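PDB 7MIQ: glutathione S-transferase from Vibrio parahaemolyticus, which belongs to the Gtt2 class and probably catalyses the conjugation of glutathione to electrophilic compounds. Local coordinates for residues K2-A7 / E27-N32; N38-F43 / G50-L55; K44-N49 / G60-E65. All blocks are in the same frame, centred on the assembly; numbering follows the deposited sequence.

Contact 1: K2-A7 / E27-N32; sequences KLYETA and ERVALN
Lys2 to Glu5 and Glu27 to Ala30 run as neighbouring parallel strands, their short axes 4.6 Å apart at closest approach and 30° from parallel, paired Lys2 with Glu27 through Glu5 with Ala30. Four backbone hydrogen bonds stitch them together: Leu3 N to Glu27 O, Val29 N to Leu3 O, Glu5 N to Val29 O and Leu31 N to Glu5 O.

On the face carrying Lys2, Tyr4, Glu27 and Val29, the tyrosine ring and the valine lie side by side, with Tyr4 CD2 3.6 Å from Val29 CB. The same ring presents its edge to Leu31, whose CD2 stops 4.0 Å from Tyr4 CD2. Beyond the pair of strands, Tyr4 OH is hydrogen-bonded to Glu56 OE1. Lys2 and Glu27 run alongside each other, but Lys2 NZ remains 4.7 Å from Glu27 OE2, so the charges are near without touching.

The other face has the salt bridge. Arg28 bends at chi2 (-62°), which turns the guanidinium so that its edge, at NH1, meets the Glu5 carboxylate, with Arg28 NH1 3.1 Å from Glu5 OE1; both NH1 bonds to the carboxylate are weak, and the two planes are 66° apart. Leu3 CD2 lies over one guanidinium face, 3.9 Å from Arg28 NH1, and Arg28 NH1 also donates a hydrogen bond to Ser16 OG of helix 10-22. Past the strands, a water bridges Ala7 N and Leu31 O. Strand 2-5, helix 10-22 and strand 27-30 form the beta-alpha-beta unit that opens the thioredoxin-like domain of glutathione S-transferases.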
loop_
_atom_site.group_PDB
_atom_site.type_symbol
_atom_site.label_atom_id
_atom_site.label_comp_id
_atom_site.label_asym_id
_atom_site.label_seq_id
_atom_site.Cartn_x
_atom_site.Cartn_y
_atom_site.Cartn_z
ATOM N N LYS A 2 -21.248 8.844 -7.125
ATOM C CA LYS A 2 -21.125 9.863 -6.093
ATOM C C LYS A 2 -19.841 9.644 -5.307
ATOM O O LYS A 2 -19.430 8.505 -5.063
ATOM C CB LYS A 2 -22.317 9.842 -5.126
ATOM C CG LYS A 2 -23.660 10.132 -5.773
ATOM C CD LYS A 2 -24.782 9.997 -4.755
ATOM C CE LYS A 2 -26.144 10.189 -5.402
ATOM N NZ LYS A 2 -27.250 9.938 -4.436
ATOM N N LEU A 3 -19.221 10.748 -4.898
ATOM C CA LEU A 3 -18.001 10.727 -4.094
ATOM C C LEU A 3 -18.286 11.402 -2.758
ATOM O O LEU A 3 -18.534 12.613 -2.709
ATOM C CB LEU A 3 -16.856 11.422 -4.828
ATOM C CG LEU A 3 -15.511 11.503 -4.103
ATOM C CD1 LEU A 3 -14.979 10.109 -3.800
ATOM C CD2 LEU A 3 -14.511 12.305 -4.932
ATOM N N TYR A 4 -18.248 10.620 -1.680
ATOM C CA TYR A 4 -18.459 11.129 -0.330
ATOM C C TYR A 4 -17.129 11.582 0.260
ATOM O O TYR A 4 -16.154 10.824 0.266
ATOM C CB TYR A 4 -19.090 10.056 0.561
ATOM C CG TYR A 4 -20.471 9.622 0.119
ATOM C CD1 TYR A 4 -20.637 8.617 -0.826
ATOM C CD2 TYR A 4 -21.611 10.216 0.653
ATOM C CE1 TYR A 4 -21.901 8.220 -1.230
ATOM C CE2 TYR A 4 -22.877 9.824 0.255
ATOM C CZ TYR A 4 -23.014 8.826 -0.685
ATOM O OH TYR A 4 -24.274 8.433 -1.083
ATOM N N GLU A 5 -17.099 12.808 0.774
ATOM C CA GLU A 5 -15.843 13.409 1.195
ATOM C C GLU A 5 -16.127 14.445 2.270
ATOM O O GLU A 5 -17.259 14.916 2.417
ATOM C CB GLU A 5 -15.119 14.058 0.010
ATOM C CG GLU A 5 -15.937 15.170 -0.647
ATOM C CD GLU A 5 -15.233 15.822 -1.820
ATOM O OE1 GLU A 5 -14.131 15.367 -2.191
ATOM O OE2 GLU A 5 -15.788 16.796 -2.369
ATOM N N THR A 6 -15.085 14.788 3.024
ATOM C CA THR A 6 -15.111 15.966 3.878
ATOM C C THR A 6 -14.382 17.111 3.179
ATOM O O THR A 6 -13.686 16.921 2.178
ATOM C CB THR A 6 -14.507 15.676 5.259
ATOM O OG1 THR A 6 -13.166 15.199 5.122
ATOM C CG2 THR A 6 -15.335 14.630 5.996
ATOM N N ALA A 7 -14.552 18.317 3.728
ATOM C CA ALA A 7 -14.282 19.530 2.961
ATOM C C ALA A 7 -12.802 19.694 2.636
ATOM O O ALA A 7 -12.451 20.103 1.522
ATOM C CB ALA A 7 -14.795 20.753 3.721
ATOM N N GLU A 27 -20.338 13.653 -8.928
ATOM C CA GLU A 27 -21.118 14.388 -7.942
ATOM C C GLU A 27 -20.531 14.172 -6.553
ATOM O O GLU A 27 -20.242 13.040 -6.156
ATOM C CB GLU A 27 -22.580 13.948 -7.966
ATOM C CG GLU A 27 -23.413 14.578 -6.855
ATOM C CD GLU A 27 -24.854 14.102 -6.845
ATOM O OE1 GLU A 27 -25.362 13.705 -7.914
ATOM O OE2 GLU A 27 -25.480 14.124 -5.764
ATOM N N ARG A 28 -20.342 15.261 -5.822
ATOM C CA ARG A 28 -19.776 15.212 -4.481
ATOM C C ARG A 28 -20.887 15.289 -3.446
ATOM O O ARG A 28 -21.867 16.017 -3.624
ATOM C CB ARG A 28 -18.791 16.358 -4.259
ATOM C CG ARG A 28 -17.820 16.577 -5.403
ATOM C CD ARG A 28 -16.933 15.368 -5.613
ATOM N NE ARG A 28 -15.934 15.614 -6.646
ATOM C CZ ARG A 28 -14.698 16.027 -6.407
ATOM N NH1 ARG A 28 -14.265 16.236 -5.175
ATOM N NH2 ARG A 28 -13.873 16.232 -7.429
ATOM N N VAL A 29 -20.728 14.535 -2.365
ATOM C CA VAL A 29 -21.616 14.607 -1.211
ATOM C C VAL A 29 -20.762 14.950 -0.000
ATOM O O VAL A 29 -19.858 14.188 0.361
ATOM C CB VAL A 29 -22.378 13.292 -0.986
ATOM C CG1 VAL A 29 -23.266 13.403 0.241
ATOM C CG2 VAL A 29 -23.190 12.919 -2.223
ATOM N N ALA A 30 -21.043 16.091 0.622
ATOM C CA ALA A 30 -20.297 16.507 1.801
ATOM C C ALA A 30 -20.757 15.732 3.028
ATOM O O ALA A 30 -21.955 15.507 3.226
ATOM C CB ALA A 30 -20.461 18.010 2.040
ATOM N N LEU A 31 -19.793 15.320 3.853
ATOM C CA LEU A 31 -20.048 14.691 5.140
ATOM C C LEU A 31 -19.421 15.523 6.251
ATOM O O LEU A 31 -18.523 16.334 6.013
ATOM C CB LEU A 31 -19.476 13.267 5.200
ATOM C CG LEU A 31 -19.909 12.248 4.147
ATOM C CD1 LEU A 31 -19.296 10.894 4.448
ATOM C CD2 LEU A 31 -21.415 12.151 4.107
ATOM N N ASN A 32 -19.895 15.308 7.476
ATOM C CA ASN A 32 -19.239 15.915 8.632
ATOM C C ASN A 32 -17.896 15.242 8.906
ATOM O O ASN A 32 -17.703 14.060 8.630
ATOM C CB ASN A 32 -20.103 15.788 9.891
ATOM C CG ASN A 32 -21.386 16.607 9.823
ATOM O OD1 ASN A 32 -22.457 16.128 10.214
ATOM N ND2 ASN A 32 -21.286 17.839 9.335
HETATM O O HOH W 1 -16.638 18.315 6.033
#

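Contact 2: N38-F43 / G50-L55; sequences NLSESF and GKVPLL
Leu39 CG stands anti to the carbonyl carbon (chi1 -72°); CD1 continues the chain away from Lys51, and the other branch, CD2, turns over the Lys51 side chain, 3.6 Å from Lys51 CG. Lys51 turns at its last torsion (chi4 58°), and its NZ comes within 3.4 Å of Leu39 CD2. Nearer the backbone, Asn38 CB rests 3.7 Å from Lys51 CB.

The backbones meet in a single bridge centred on Leu39 and Lys51. Val52 N donates to Asn38 O at 2.8 Å, in the carbonyl plane, and Ser40 N donates to Gly50 O at 2.9 Å, tilted 33° from that carbonyl plane. Gly50 has a positive phi. The segment then passes through the cis peptide before Pro53, the cis-proline loop that in thioredoxin-like domains leads into the third strand; in relatives the residue before this proline usually binds the cysteinyl part of glutathione through its backbone.

Ser40 OG is buried beside Val52 CG1, 3.9 Å away, and has no polar partner in the model. Asn38 OD1 is hydrogen-bonded to Thr9 OG1. The Phe43 ring and Leu54 approach from opposite directions, Phe43 CZ lying 4.2 Å from Leu54 CD2, while Leu31 packs against both Phe43 and Val52.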
loop_
_atom_site.group_PDB
_atom_site.type_symbol
_atom_site.label_atom_id
_atom_site.label_comp_id
_atom_site.label_asym_id
_atom_site.label_seq_id
_atom_site.Cartn_x
_atom_site.Cartn_y
_atom_site.Cartn_z
ATOM N N ASN A 38 -10.429 10.911 9.233
ATOM C CA ASN A 38 -11.222 10.488 8.082
ATOM C C ASN A 38 -12.379 9.567 8.445
ATOM O O ASN A 38 -13.079 9.111 7.539
ATOM C CB ASN A 38 -10.370 9.787 7.010
ATOM C CG ASN A 38 -9.069 10.521 6.719
ATOM O OD1 ASN A 38 -9.017 11.749 6.757
ATOM N ND2 ASN A 38 -8.005 9.766 6.434
ATOM N N LEU A 39 -12.612 9.282 9.725
ATOM C CA LEU A 39 -13.606 8.287 10.104
ATOM C C LEU A 39 -15.018 8.740 9.737
ATOM O O LEU A 39 -15.337 9.934 9.742
ATOM C CB LEU A 39 -13.523 7.987 11.602
ATOM C CG LEU A 39 -12.294 7.174 12.019
ATOM C CD1 LEU A 39 -12.279 6.918 13.518
ATOM C CD2 LEU A 39 -12.256 5.866 11.259
ATOM N N SER A 40 -15.861 7.767 9.401
ATOM C CA SER A 40 -17.263 8.015 9.109
ATOM C C SER A 40 -18.109 7.849 10.372
ATOM O O SER A 40 -17.663 7.323 11.395
ATOM C CB SER A 40 -17.760 7.078 8.003
ATOM O OG SER A 40 -17.174 7.387 6.747
ATOM N N GLU A 41 -19.356 8.304 10.281
ATOM C CA GLU A 41 -20.300 8.272 11.394
ATOM C C GLU A 41 -20.880 6.880 11.613
ATOM O O GLU A 41 -20.157 5.879 11.555
ATOM C CB GLU A 41 -21.429 9.271 11.143
ATOM C CG GLU A 41 -21.990 9.246 9.718
ATOM C CD GLU A 41 -21.150 10.033 8.713
ATOM O OE1 GLU A 41 -19.977 10.354 9.011
ATOM O OE2 GLU A 41 -21.672 10.329 7.619
ATOM N N SER A 42 -22.186 6.811 11.879
ATOM C CA SER A 42 -22.887 5.537 11.981
ATOM C C SER A 42 -23.152 4.904 10.623
ATOM O O SER A 42 -23.566 3.740 10.573
ATOM C CB SER A 42 -24.215 5.718 12.721
ATOM O OG SER A 42 -25.167 6.385 11.909
ATOM N N PHE A 43 -22.938 5.639 9.532
ATOM C CA PHE A 43 -23.065 5.121 8.175
ATOM C C PHE A 43 -21.754 4.500 7.679
ATOM O O PHE A 43 -21.644 4.139 6.501
ATOM C CB PHE A 43 -23.608 6.251 7.264
ATOM C CG PHE A 43 -22.667 6.737 6.174
ATOM C CD1 PHE A 43 -21.442 7.320 6.472
ATOM C CD2 PHE A 43 -23.061 6.670 4.843
ATOM C CE1 PHE A 43 -20.605 7.764 5.457
ATOM C CE2 PHE A 43 -22.235 7.123 3.824
ATOM C CZ PHE A 43 -21.007 7.671 4.131
ATOM N N GLY A 50 -13.876 2.207 7.006
ATOM C CA GLY A 50 -14.553 3.114 7.910
ATOM C C GLY A 50 -14.198 4.572 7.745
ATOM O O GLY A 50 -14.375 5.351 8.686
ATOM N N LYS A 51 -13.709 4.973 6.572
ATOM C CA LYS A 51 -13.208 6.324 6.382
ATOM C C LYS A 51 -13.672 6.884 5.045
ATOM O O LYS A 51 -14.114 6.153 4.155
ATOM C CB LYS A 51 -11.674 6.370 6.466
ATOM C CG LYS A 51 -11.117 6.102 7.857
ATOM C CD LYS A 51 -9.599 6.136 7.866
ATOM C CE LYS A 51 -9.047 5.837 9.252
ATOM N NZ LYS A 51 -9.489 4.507 9.753
ATOM N N VAL A 52 -13.575 8.206 4.926
ATOM C CA VAL A 52 -13.722 8.908 3.654
ATOM C C VAL A 52 -12.331 9.020 3.044
ATOM O O VAL A 52 -11.336 9.022 3.786
ATOM C CB VAL A 52 -14.370 10.293 3.837
ATOM C CG1 VAL A 52 -15.782 10.158 4.375
ATOM C CG2 VAL A 52 -13.520 11.165 4.753
ATOM N N PRO A 53 -12.197 9.130 1.714
ATOM C CA PRO A 53 -13.267 9.208 0.710
ATOM C C PRO A 53 -13.957 7.875 0.435
ATOM O O PRO A 53 -13.391 6.808 0.679
ATOM C CB PRO A 53 -12.532 9.689 -0.542
ATOM C CG PRO A 53 -11.156 9.147 -0.379
ATOM C CD PRO A 53 -10.861 9.236 1.097
ATOM N N LEU A 54 -15.181 7.956 -0.080
ATOM C CA LEU A 54 -15.972 6.776 -0.411
ATOM C C LEU A 54 -16.651 7.024 -1.746
ATOM O O LEU A 54 -17.374 8.013 -1.900
ATOM C CB LEU A 54 -17.011 6.480 0.677
ATOM C CG LEU A 54 -17.857 5.214 0.501
ATOM C CD1 LEU A 54 -16.973 3.971 0.485
ATOM C CD2 LEU A 54 -18.910 5.113 1.604
ATOM N N LEU A 55 -16.413 6.138 -2.709
ATOM C CA LEU A 55 -17.025 6.232 -4.029
ATOM C C LEU A 55 -18.215 5.286 -4.102
ATOM O O LEU A 55 -18.103 4.113 -3.734
ATOM C CB LEU A 55 -16.019 5.886 -5.126
ATOM C CG LEU A 55 -16.572 5.979 -6.549
ATOM C CD1 LEU A 55 -16.828 7.436 -6.919
ATOM C CD2 LEU A 55 -15.623 5.322 -7.533
#

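Contact 3: K44-N49 / G60-E65; sequences KQKSVN and GTTICE
Three direct hydrogen bonds join Lys46-Asn49 to Thr62-Glu65, each made by a different kind of group. Thr62 OG1 donates to Lys46 O at 2.7 Å, in the carbonyl plane; its chi1 of 57° sets the hydroxyl between the backbone N and carbonyl carbon, toward Lys46 O, at the end of the 3-10 segment 44-46. Asn49 N donates to the thiol sulfur, Cys64 SG, at 3.5 Å, a usual length for a sulfur acceptor, and the bond is fairly straight. At the far end Asn49 ND2 gives a hydrogen to Glu65 OE2 at 2.9 Å. The amide comes down on that oxygen from above the carboxylate plane, 60° out of it, and the two flat groups are turned 69° apart. Glu65 reaches back to the amide by bending at chi2.

A water adds an indirect link: it accepts from Glu65 N and, more weakly, from Asn49 ND2, so this amide nitrogen serves both the carboxylate and the water.

Van der Waals contacts fill in the rest. Cys64 CB lies against the Ser47 hydroxyl, 3.4 Å from Ser47 OG, and Cys64 SG sits 3.9 Å from Val48 CB. Lys46 runs its aliphatic part past the threonine methyl, with Lys46 CE 4.3 Å from Thr62 CG2.

Within the loop the polar ends are steadied by Lys51: Ser47 OG is hydrogen-bonded to Lys51 O, and Asn49 OD1 to Lys51 N, which helps to fix the amide's rotation. Leu54 of strand 54-56 packs against Lys46, Ser47, Thr62 and Cys64. The second subunit packs on this contact, with its Trp97 on Val48, its Gln104 on Asn49 and its Met96 on Cys64, while Glu65 occupies the N-cap position of helix 66-76 as strand 62-64 gives way to it.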
loop_
_atom_site.group_PDB
_atom_site.type_symbol
_atom_site.label_atom_id
_atom_site.label_comp_id
_atom_site.label_asym_id
_atom_site.label_seq_id
_atom_site.Cartn_x
_atom_site.Cartn_y
_atom_site.Cartn_z
ATOM N N LYS A 44 -20.789 4.304 8.586
ATOM C CA LYS A 44 -19.440 3.861 8.237
ATOM C C LYS A 44 -19.386 2.447 7.662
ATOM O O LYS A 44 -18.382 2.098 7.030
ATOM C CB LYS A 44 -18.540 3.930 9.473
ATOM C CG LYS A 44 -19.021 3.049 10.618
ATOM C CD LYS A 44 -17.921 2.759 11.625
ATOM C CE LYS A 44 -18.394 1.740 12.654
ATOM N NZ LYS A 44 -18.890 0.493 12.004
ATOM N N GLN A 45 -20.415 1.620 7.876
ATOM C CA GLN A 45 -20.356 0.241 7.395
ATOM C C GLN A 45 -20.324 0.157 5.871
ATOM O O GLN A 45 -19.874 -0.860 5.331
ATOM C CB GLN A 45 -21.534 -0.572 7.940
ATOM C CG GLN A 45 -22.852 -0.357 7.214
ATOM C CD GLN A 45 -23.454 1.013 7.472
ATOM O OE1 GLN A 45 -23.187 1.642 8.499
ATOM N NE2 GLN A 45 -24.271 1.483 6.536
ATOM N N LYS A 46 -20.780 1.201 5.170
ATOM C CA LYS A 46 -20.615 1.273 3.722
ATOM C C LYS A 46 -19.153 1.403 3.312
ATOM O O LYS A 46 -18.835 1.204 2.131
ATOM C CB LYS A 46 -21.418 2.452 3.156
ATOM C CG LYS A 46 -22.909 2.420 3.499
ATOM C CD LYS A 46 -23.620 3.708 3.083
ATOM C CE LYS A 46 -23.664 3.863 1.570
ATOM N NZ LYS A 46 -24.176 5.203 1.158
ATOM N N SER A 47 -18.267 1.727 4.255
ATOM C CA SER A 47 -16.839 1.879 4.011
ATOM C C SER A 47 -16.089 0.777 4.751
ATOM O O SER A 47 -16.094 0.738 5.986
ATOM C CB SER A 47 -16.358 3.258 4.468
ATOM O OG SER A 47 -14.972 3.435 4.216
ATOM N N VAL A 48 -15.438 -0.109 3.996
ATOM C CA VAL A 48 -14.744 -1.241 4.608
ATOM C C VAL A 48 -13.704 -0.756 5.608
ATOM O O VAL A 48 -13.536 -1.348 6.682
ATOM C CB VAL A 48 -14.114 -2.133 3.522
ATOM C CG1 VAL A 48 -13.095 -3.082 4.140
ATOM C CG2 VAL A 48 -15.203 -2.893 2.787
ATOM N N ASN A 49 -12.984 0.314 5.279
ATOM C CA ASN A 49 -11.995 0.862 6.197
ATOM C C ASN A 49 -12.588 1.894 7.149
ATOM O O ASN A 49 -11.872 2.398 8.023
ATOM C CB ASN A 49 -10.809 1.457 5.417
ATOM C CG ASN A 49 -11.147 2.760 4.701
ATOM O OD1 ASN A 49 -12.309 3.133 4.554
ATOM N ND2 ASN A 49 -10.111 3.455 4.242
ATOM N N GLY A 60 -24.922 1.144 -6.630
ATOM C CA GLY A 60 -24.850 1.107 -5.184
ATOM C C GLY A 60 -23.587 0.503 -4.608
ATOM O O GLY A 60 -23.400 0.552 -3.387
ATOM N N THR A 61 -22.723 -0.079 -5.435
ATOM C CA THR A 61 -21.454 -0.598 -4.940
ATOM C C THR A 61 -20.600 0.542 -4.400
ATOM O O THR A 61 -20.531 1.617 -4.999
ATOM C CB THR A 61 -20.710 -1.320 -6.065
ATOM O OG1 THR A 61 -21.575 -2.288 -6.670
ATOM C CG2 THR A 61 -19.467 -2.021 -5.526
ATOM N N THR A 62 -19.940 0.312 -3.263
ATOM C CA THR A 62 -19.051 1.312 -2.684
ATOM C C THR A 62 -17.602 0.843 -2.703
ATOM O O THR A 62 -17.312 -0.344 -2.513
ATOM C CB THR A 62 -19.450 1.679 -1.248
ATOM O OG1 THR A 62 -19.474 0.505 -0.428
ATOM C CG2 THR A 62 -20.819 2.354 -1.228
ATOM N N ILE A 63 -16.699 1.796 -2.931
ATOM C CA ILE A 63 -15.259 1.570 -2.966
ATOM C C ILE A 63 -14.614 2.588 -2.036
ATOM O O ILE A 63 -14.852 3.792 -2.177
ATOM C CB ILE A 63 -14.696 1.715 -4.395
ATOM C CG1 ILE A 63 -15.364 0.714 -5.343
ATOM C CG2 ILE A 63 -13.179 1.545 -4.402
ATOM C CD1 ILE A 63 -15.120 1.004 -6.818
ATOM N N CYS A 64 -13.829 2.110 -1.073
ATOM C CA CYS A 64 -13.045 2.977 -0.201
ATOM C C CYS A 64 -11.562 2.798 -0.522
ATOM O O CYS A 64 -11.199 2.009 -1.399
ATOM C CB CYS A 64 -13.354 2.691 1.273
ATOM S SG CYS A 64 -12.753 1.107 1.907
ATOM N N GLU A 65 -10.715 3.544 0.206
ATOM C CA GLU A 65 -9.275 3.691 -0.038
ATOM C C GLU A 65 -9.023 4.606 -1.231
ATOM O O GLU A 65 -9.484 4.323 -2.340
ATOM C CB GLU A 65 -8.576 2.341 -0.259
ATOM C CG GLU A 65 -8.446 1.488 0.986
ATOM C CD GLU A 65 -7.551 2.121 2.037
ATOM O OE1 GLU A 65 -6.563 2.788 1.662
ATOM O OE2 GLU A 65 -7.839 1.952 3.239
HETATM O O HOH W 2 -11.371 5.690 2.156
#

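In the fold
All three contacts belong to the thioredoxin-like N-terminal domain and reach one mixed sheet whose strands lie in the order 27-30, 2-5, 54-56, 62-64. Contact 1 closes along the chain before the others open; contacts 2 and 3 interleave, 38-43 and 44-49 both preceding 50-55 and 60-65. The centres of contacts 1 and 2 lie about 10 Å apart, those of contacts 2 and 3 about 7 Å, and those of contacts 1 and 3 about 13 Å. Strand 54-56 ties them together, with Tyr4 N probably bonded to Leu54 O and Ile63 N to Leu55 O. The loop between strands 27-30 and 54-56 is thus fastened beside the sheet, and contact 3 carries it to the second subunit.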